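FAD-dependent pyridine nucleotide-disulphide oxidoreductase (Desulfovibrio vulgaris, PDB 3IWA) probably catalyses flavin-dependent electron transfer from a reduced nicotinamide nucleotide to an acceptor, using FAD as its redox cofactor. Local coordinates at residues F199-L204 against T387-V392; V337-V342 against S350-T355; T221-V226 against I239-T244. One frame throughout, in Å; residues are numbered along the deposited sequence.

Contact 1 of 3, residues F199-L204 against T387-V392; sequences FTSKSL and TLQLVV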
# COMPACT_ATOMS: atom_id res chain seq x y z
N PHE A 199 -9.38 -13.54 -11.38
CA PHE A 199 -8.37 -12.56 -10.97
C PHE A 199 -8.70 -11.11 -11.38
O PHE A 199 -8.49 -10.20 -10.59
CB PHE A 199 -7.00 -12.93 -11.53
CG PHE A 199 -6.32 -14.07 -10.80
CD1 PHE A 199 -5.07 -13.88 -10.22
CD2 PHE A 199 -6.91 -15.33 -10.71
CE1 PHE A 199 -4.43 -14.91 -9.55
CE2 PHE A 199 -6.28 -16.37 -10.03
CZ PHE A 199 -5.03 -16.16 -9.46
N THR A 200 -9.17 -10.90 -12.62
CA THR A 200 -9.76 -9.62 -13.01
C THR A 200 -11.20 -9.83 -13.45
O THR A 200 -11.59 -10.94 -13.79
CB THR A 200 -9.01 -8.94 -14.16
OG1 THR A 200 -9.30 -9.64 -15.37
CG2 THR A 200 -7.50 -8.92 -13.92
N SER A 201 -12.00 -8.76 -13.45
CA SER A 201 -13.34 -8.80 -14.08
C SER A 201 -13.24 -9.01 -15.60
O SER A 201 -12.19 -8.82 -16.19
CB SER A 201 -14.12 -7.48 -13.84
OG SER A 201 -13.50 -6.42 -14.57
N LYS A 202 -14.36 -9.36 -16.22
CA LYS A 202 -14.44 -9.46 -17.70
C LYS A 202 -14.03 -8.14 -18.38
O LYS A 202 -13.19 -8.13 -19.28
CB LYS A 202 -15.86 -9.86 -18.12
CG LYS A 202 -15.94 -10.48 -19.51
CD LYS A 202 -17.28 -11.15 -19.79
CE LYS A 202 -17.49 -11.31 -21.33
NZ LYS A 202 -18.93 -11.51 -21.70
N SER A 203 -14.58 -7.03 -17.90
CA SER A 203 -14.29 -5.71 -18.46
C SER A 203 -12.79 -5.35 -18.36
O SER A 203 -12.18 -4.87 -19.33
CB SER A 203 -15.18 -4.64 -17.79
OG SER A 203 -14.76 -4.29 -16.46
N LEU A 204 -12.19 -5.63 -17.21
CA LEU A 204 -10.77 -5.37 -17.04
C LEU A 204 -9.89 -6.35 -17.85
O LEU A 204 -8.82 -5.99 -18.36
CB LEU A 204 -10.38 -5.40 -15.56
CG LEU A 204 -8.99 -4.79 -15.37
CD1 LEU A 204 -8.97 -3.33 -15.91
CD2 LEU A 204 -8.58 -4.84 -13.92
N THR A 387 -6.65 2.46 -14.48
CA THR A 387 -7.97 1.99 -14.06
C THR A 387 -7.91 1.16 -12.79
O THR A 387 -7.12 0.23 -12.69
CB THR A 387 -8.60 1.08 -15.11
OG1 THR A 387 -8.52 1.68 -16.40
CG2 THR A 387 -10.06 0.77 -14.76
N LEU A 388 -8.78 1.51 -11.83
CA LEU A 388 -9.08 0.70 -10.67
C LEU A 388 -10.52 0.25 -10.71
O LEU A 388 -11.41 1.02 -11.07
CB LEU A 388 -8.93 1.50 -9.38
CG LEU A 388 -7.55 1.97 -8.95
CD1 LEU A 388 -7.66 2.56 -7.53
CD2 LEU A 388 -6.53 0.80 -9.05
N GLN A 389 -10.75 -0.97 -10.22
CA GLN A 389 -12.08 -1.47 -10.01
C GLN A 389 -12.16 -1.96 -8.58
O GLN A 389 -11.24 -2.63 -8.10
CB GLN A 389 -12.40 -2.58 -11.03
CG GLN A 389 -12.33 -2.13 -12.52
CD GLN A 389 -12.88 -3.18 -13.54
OE1 GLN A 389 -13.20 -2.86 -14.69
NE2 GLN A 389 -12.99 -4.41 -13.12
N LEU A 390 -13.24 -1.62 -7.89
CA LEU A 390 -13.42 -1.86 -6.49
C LEU A 390 -14.67 -2.69 -6.36
O LEU A 390 -15.69 -2.35 -6.97
CB LEU A 390 -13.59 -0.54 -5.73
CG LEU A 390 -13.46 -0.50 -4.20
CD1 LEU A 390 -11.98 -0.70 -3.79
CD2 LEU A 390 -14.02 0.85 -3.57
N VAL A 391 -14.59 -3.77 -5.59
CA VAL A 391 -15.71 -4.71 -5.48
C VAL A 391 -16.30 -4.59 -4.12
O VAL A 391 -15.63 -4.76 -3.13
CB VAL A 391 -15.27 -6.18 -5.75
CG1 VAL A 391 -16.46 -7.06 -5.77
CG2 VAL A 391 -14.53 -6.30 -7.09
N VAL A 392 -17.60 -4.32 -4.07
CA VAL A 392 -18.26 -3.88 -2.84
C VAL A 392 -19.51 -4.70 -2.57
O VAL A 392 -20.33 -4.91 -3.47
CB VAL A 392 -18.67 -2.40 -2.96
CG1 VAL A 392 -19.43 -1.95 -1.74
CG2 VAL A 392 -17.46 -1.53 -3.21

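Contact 2 of 3, residues V337-V342 against S350-T355; sequences VGSWAV and SGAGLT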
# COMPACT_ATOMS: atom_id res chain seq x y z
N VAL A 337 -5.74 -13.22 1.35
CA VAL A 337 -6.73 -12.58 0.51
C VAL A 337 -6.44 -12.69 -0.99
O VAL A 337 -7.30 -12.33 -1.78
CB VAL A 337 -6.94 -11.08 0.90
CG1 VAL A 337 -7.35 -10.98 2.38
CG2 VAL A 337 -5.71 -10.25 0.59
N GLY A 338 -5.27 -13.17 -1.39
CA GLY A 338 -5.02 -13.43 -2.82
C GLY A 338 -4.42 -12.30 -3.67
O GLY A 338 -4.70 -12.17 -4.85
N SER A 339 -3.58 -11.48 -3.08
CA SER A 339 -2.89 -10.45 -3.80
C SER A 339 -2.07 -11.00 -4.96
O SER A 339 -1.45 -12.04 -4.83
CB SER A 339 -1.96 -9.74 -2.82
OG SER A 339 -2.70 -9.31 -1.70
N TRP A 340 -2.00 -10.28 -6.06
CA TRP A 340 -1.28 -10.77 -7.24
C TRP A 340 -0.88 -9.60 -8.12
O TRP A 340 -1.44 -8.52 -8.01
CB TRP A 340 -2.14 -11.77 -8.05
CG TRP A 340 -3.43 -11.16 -8.54
CD1 TRP A 340 -4.60 -11.08 -7.87
CD2 TRP A 340 -3.64 -10.49 -9.80
NE1 TRP A 340 -5.54 -10.42 -8.64
CE2 TRP A 340 -4.95 -10.01 -9.80
CE3 TRP A 340 -2.82 -10.19 -10.89
CZ2 TRP A 340 -5.49 -9.31 -10.90
CZ3 TRP A 340 -3.36 -9.50 -11.95
CH2 TRP A 340 -4.69 -9.09 -11.96
N ALA A 341 0.10 -9.82 -8.97
CA ALA A 341 0.50 -8.89 -9.99
C ALA A 341 1.04 -9.67 -11.17
O ALA A 341 1.69 -10.70 -10.99
CB ALA A 341 1.54 -7.94 -9.46
N VAL A 342 0.73 -9.19 -12.38
CA VAL A 342 1.29 -9.70 -13.63
C VAL A 342 1.81 -8.53 -14.47
O VAL A 342 1.11 -7.53 -14.68
CB VAL A 342 0.25 -10.43 -14.48
CG1 VAL A 342 0.93 -11.37 -15.41
CG2 VAL A 342 -0.68 -11.22 -13.63
N SER A 350 -2.88 -5.86 -11.52
CA SER A 350 -2.68 -6.24 -10.13
C SER A 350 -4.00 -6.22 -9.39
O SER A 350 -4.93 -5.60 -9.84
CB SER A 350 -1.67 -5.30 -9.47
OG SER A 350 -1.33 -5.81 -8.20
N GLY A 351 -4.08 -6.93 -8.27
CA GLY A 351 -5.35 -7.08 -7.51
C GLY A 351 -5.27 -7.91 -6.21
O GLY A 351 -4.22 -8.37 -5.81
N ALA A 352 -6.39 -8.07 -5.54
CA ALA A 352 -6.48 -8.79 -4.28
C ALA A 352 -7.93 -9.01 -4.00
O ALA A 352 -8.73 -8.20 -4.36
CB ALA A 352 -5.84 -8.01 -3.12
N GLY A 353 -8.24 -10.11 -3.34
CA GLY A 353 -9.60 -10.40 -2.97
C GLY A 353 -10.40 -10.86 -4.18
O GLY A 353 -9.84 -11.35 -5.17
N LEU A 354 -11.70 -10.65 -4.10
CA LEU A 354 -12.63 -11.14 -5.11
C LEU A 354 -12.84 -10.18 -6.26
O LEU A 354 -12.80 -8.96 -6.10
CB LEU A 354 -13.98 -11.40 -4.48
CG LEU A 354 -13.97 -12.28 -3.25
CD1 LEU A 354 -15.36 -12.34 -2.64
CD2 LEU A 354 -13.45 -13.65 -3.62
N THR A 355 -13.04 -10.75 -7.44
CA THR A 355 -13.53 -9.99 -8.57
C THR A 355 -15.04 -9.93 -8.41
O THR A 355 -15.59 -10.66 -7.64
CB THR A 355 -13.20 -10.66 -9.93
OG1 THR A 355 -13.97 -11.87 -10.06
CG2 THR A 355 -11.67 -10.96 -10.08
O HOH W 1 -8.33 -10.06 -7.83

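Contact 3 of 3, residues T221-V226 against I239-T244; sequences TGEKVV and ITDKRT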
# COMPACT_ATOMS: atom_id res chain seq x y z
N THR A 221 -10.71 -17.33 -26.38
CA THR A 221 -11.54 -17.59 -25.21
C THR A 221 -12.82 -18.36 -25.59
O THR A 221 -13.17 -18.51 -26.76
CB THR A 221 -11.90 -16.26 -24.47
OG1 THR A 221 -12.43 -15.30 -25.38
CG2 THR A 221 -10.64 -15.67 -23.81
N GLY A 222 -13.54 -18.85 -24.59
CA GLY A 222 -14.65 -19.72 -24.85
C GLY A 222 -14.30 -20.88 -25.77
O GLY A 222 -15.13 -21.30 -26.57
N GLU A 223 -13.09 -21.43 -25.62
CA GLU A 223 -12.56 -22.44 -26.54
C GLU A 223 -11.94 -23.61 -25.80
O GLU A 223 -11.09 -23.44 -24.93
CB GLU A 223 -11.55 -21.78 -27.46
CG GLU A 223 -11.15 -22.67 -28.63
CD GLU A 223 -10.67 -21.93 -29.83
OE1 GLU A 223 -11.06 -20.77 -30.05
OE2 GLU A 223 -9.91 -22.54 -30.61
N LYS A 224 -12.38 -24.82 -26.17
CA LYS A 224 -12.06 -26.05 -25.45
C LYS A 224 -11.05 -26.90 -26.22
O LYS A 224 -11.14 -26.99 -27.45
CB LYS A 224 -13.33 -26.88 -25.21
CG LYS A 224 -13.06 -28.24 -24.53
CD LYS A 224 -14.33 -29.05 -24.19
CE LYS A 224 -14.13 -29.95 -22.94
NZ LYS A 224 -15.40 -30.50 -22.32
N VAL A 225 -10.13 -27.54 -25.50
CA VAL A 225 -9.16 -28.42 -26.11
C VAL A 225 -9.85 -29.78 -26.26
O VAL A 225 -10.35 -30.35 -25.28
CB VAL A 225 -7.83 -28.55 -25.28
CG1 VAL A 225 -6.98 -29.67 -25.84
CG2 VAL A 225 -7.04 -27.27 -25.28
N VAL A 226 -9.86 -30.28 -27.49
CA VAL A 226 -10.52 -31.55 -27.81
C VAL A 226 -9.55 -32.72 -27.90
O VAL A 226 -9.86 -33.82 -27.43
CB VAL A 226 -11.37 -31.42 -29.09
CG1 VAL A 226 -11.50 -32.75 -29.79
CG2 VAL A 226 -12.77 -30.86 -28.74
N ILE A 239 -6.01 -29.59 -31.28
CA ILE A 239 -7.34 -29.46 -31.91
C ILE A 239 -8.26 -28.94 -30.85
O ILE A 239 -8.42 -29.57 -29.82
CB ILE A 239 -7.90 -30.83 -32.45
CG1 ILE A 239 -6.79 -31.61 -33.18
CG2 ILE A 239 -9.15 -30.57 -33.32
CD1 ILE A 239 -6.11 -30.81 -34.32
N THR A 240 -8.87 -27.81 -31.13
CA THR A 240 -9.90 -27.28 -30.27
C THR A 240 -11.25 -27.60 -30.89
O THR A 240 -11.30 -28.18 -31.98
CB THR A 240 -9.73 -25.78 -30.04
OG1 THR A 240 -10.08 -25.05 -31.22
CG2 THR A 240 -8.27 -25.44 -29.64
N ASP A 241 -12.34 -27.24 -30.19
CA ASP A 241 -13.69 -27.37 -30.75
C ASP A 241 -13.99 -26.33 -31.83
O ASP A 241 -15.08 -26.33 -32.43
CB ASP A 241 -14.78 -27.34 -29.65
CG ASP A 241 -14.80 -26.03 -28.82
OD1 ASP A 241 -13.84 -25.21 -28.89
OD2 ASP A 241 -15.79 -25.84 -28.06
N LYS A 242 -13.04 -25.44 -32.09
CA LYS A 242 -13.22 -24.39 -33.08
C LYS A 242 -12.16 -24.34 -34.18
O LYS A 242 -12.38 -23.69 -35.21
CB LYS A 242 -13.29 -23.05 -32.36
CG LYS A 242 -14.53 -22.94 -31.45
CD LYS A 242 -14.79 -21.49 -31.03
CE LYS A 242 -15.85 -21.40 -29.91
NZ LYS A 242 -15.97 -20.02 -29.28
N ARG A 243 -11.00 -24.97 -33.97
CA ARG A 243 -9.91 -24.89 -34.94
C ARG A 243 -8.82 -25.92 -34.69
O ARG A 243 -8.87 -26.68 -33.72
CB ARG A 243 -9.31 -23.47 -34.98
CG ARG A 243 -8.27 -23.16 -33.87
CD ARG A 243 -8.22 -21.66 -33.48
NE ARG A 243 -9.49 -21.22 -32.90
CZ ARG A 243 -10.25 -20.21 -33.34
NH1 ARG A 243 -11.38 -19.92 -32.72
NH2 ARG A 243 -9.88 -19.45 -34.37
N THR A 244 -7.85 -25.93 -35.60
CA THR A 244 -6.63 -26.72 -35.48
C THR A 244 -5.45 -25.75 -35.41
O THR A 244 -5.33 -24.85 -36.25
CB THR A 244 -6.45 -27.69 -36.68
OG1 THR A 244 -7.48 -28.68 -36.65
CG2 THR A 244 -5.06 -28.39 -36.63

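Contact 1 of 3, residues F199-L204 against T387-V392
Gln389 reaches out of strand 386-393 and points the NE2/OE1 edge of its amide at the first turn of helix 202-214, with one end by Ser201 and the other by Ser203. The strand itself keeps its distance, the CA atoms of Gln389 and Leu204 being 8.1 Å apart, and the long side chain fills that gap. With CG anti to the carbonyl carbon (chi1 -60°) and the chain extended beyond it, the amide is carried straight to the helix end.

There NE2 of Gln389 donates to OG of Ser201 at 2.5 Å, a length so short that its exact value deserves caution. The direction is favourable all the same: the N-H points at the oxygen with an angle of 164°, and the hydroxyl lies close to the amide plane. The other end of the amide, OE1 of Gln389, is 2.8 Å from OG of Ser203. Leu204 sits over one face of that amide, its CB 3.7 Å from NE2 of Gln389, while its CD1 comes 4.4 Å from CG2 of Thr387 at the margin of the contact. Further out, the leucine packs on Gln403 and Phe405 of the neighbouring strand, and Gln389 touches Asn368 and His370 on its other neighbour.

Ser201 is the N-cap of the helix: its OG accepts from the backbone N of Leu204 at 3.1 Å. The same oxygen therefore takes two donors, one from the helix and one from the glutamine. Gln389 probably helps to hold the capping hydroxyl in place, and the chemistry implies a polar, directional link between the nucleotide-disulphide oxidoreductase part of the chain and the sheet of the dimerisation domain.

Contact 2 of 3, residues V337-V342 against S350-T355
Trp340 lies with one indole face flat against the backbone of Ser350 and Gly351 on the adjacent strand. From CB the side chain turns back over its own backbone, CG sitting between N and the carbonyl carbon (chi1 60°), and this swings the ring across to the partner strand. CG is the first ring atom near Gly351 O, which lies over that same face, and Trp340 CD1 comes to 3.4 Å from Gly351 O. One atom on, Trp340 NE1 is 3.5 Å from Gly351 CA; Gly351 has no side chain, so the ring rests directly on the main chain. The N of Gly351 stands over the centre of the indole. At the far rim Trp340 CZ2 meets Ser350 C, while Trp340 CH2 and CZ3 pack on Ser350 N. In the ring plane, Trp340 NE1 donates to the O of a water 2.9 Å away. That water returns a weak bond to Gly353 O.

The strands are zipped by Trp340 N to Gly351 O (2.9 Å) and Gly351 N to Trp340 O (3.1 Å). Trp340 O is gripped a second time by Ser350 OG, at 2.7 Å. On the approach to the strand, Val337 N, Gly338 N and Ser339 OG all bond to Glu436 of the second subunit. The arrangement is an antiparallel beta hairpin, beside the subunit interface, whose strand 340-343 is outermost in this chain's dimerisation-domain sheet.

Contact 3 of 3, residues T221-V226 against I239-T244
Glu223 and Arg243 find each other through complementary torsions: the glutamate is extended, with CG opposite the backbone N (chi1 -168°), whereas the arginine is bent at chi3 (64°) so that its NE edge faces the carboxylate. They meet at the open end of the beta hairpin formed by strands 225-230 and 235-240, where Val225 and Thr240 make an antiparallel non-hydrogen-bonded pair.

The grip is side-on and bidentate. NE of Arg243 gives to the syn lone pair of Glu223 OE2 at 2.7 Å; NH1 of Arg243 reaches Glu223 OE1 at 2.8 Å in a more bent and tilted bond. The two flat groups are only 24° from coplanar, and the paired bonds fix the rotation of the carboxylate. OE2 of Glu223 also accepts from Thr240 OG1, 2.6 Å away on the anti side and tilted out of the carboxylate plane, so this oxygen answers to two donors.

Thr240 in turn organises the bend that brings the arginine round. Its OG1 accepts from Lys242 N, an ST turn, and from Arg243 N, an ST motif. One hydroxyl thereby ties the glutamate to the turn that carries the arginine.

Across the hairpin, Asp241 N donates to Lys224 O at 3.0 Å, and Lys224 N returns a bond to Asp241 OD1 at 3.1 Å, coming from above the carboxylate plane. Val226 N closes the next rung on Ile239 O. The extended chain of Lys242 passes the glutamate, its CB 3.8 Å from Glu223 CD, and its NZ ends 3.1 Å from Gly222 O, bonded from above the carbonyl plane.

In the fold
Contacts 1 and 2 are neighbours, their centres 10 Å apart, and both reach the same antiparallel sheet of the dimerisation domain. They touch directly: Phe199 O lies 3.1 Å from Trp340 CZ2, the two rings of these residues meet edge-to-face, and Thr200 CG2 packs 3.4 Å from Trp340 CH2. Contact 3 stands apart in the oxidoreductase region, its centre 27 Å from that of contact 1 and 28 Å from that of contact 2. Along the chain, contact 1 closes a long loop within which contacts 3 and 2 follow in series. The model carries no FAD; the bound calcium ion is about 11 Å from the Ile239 side chain of contact 3.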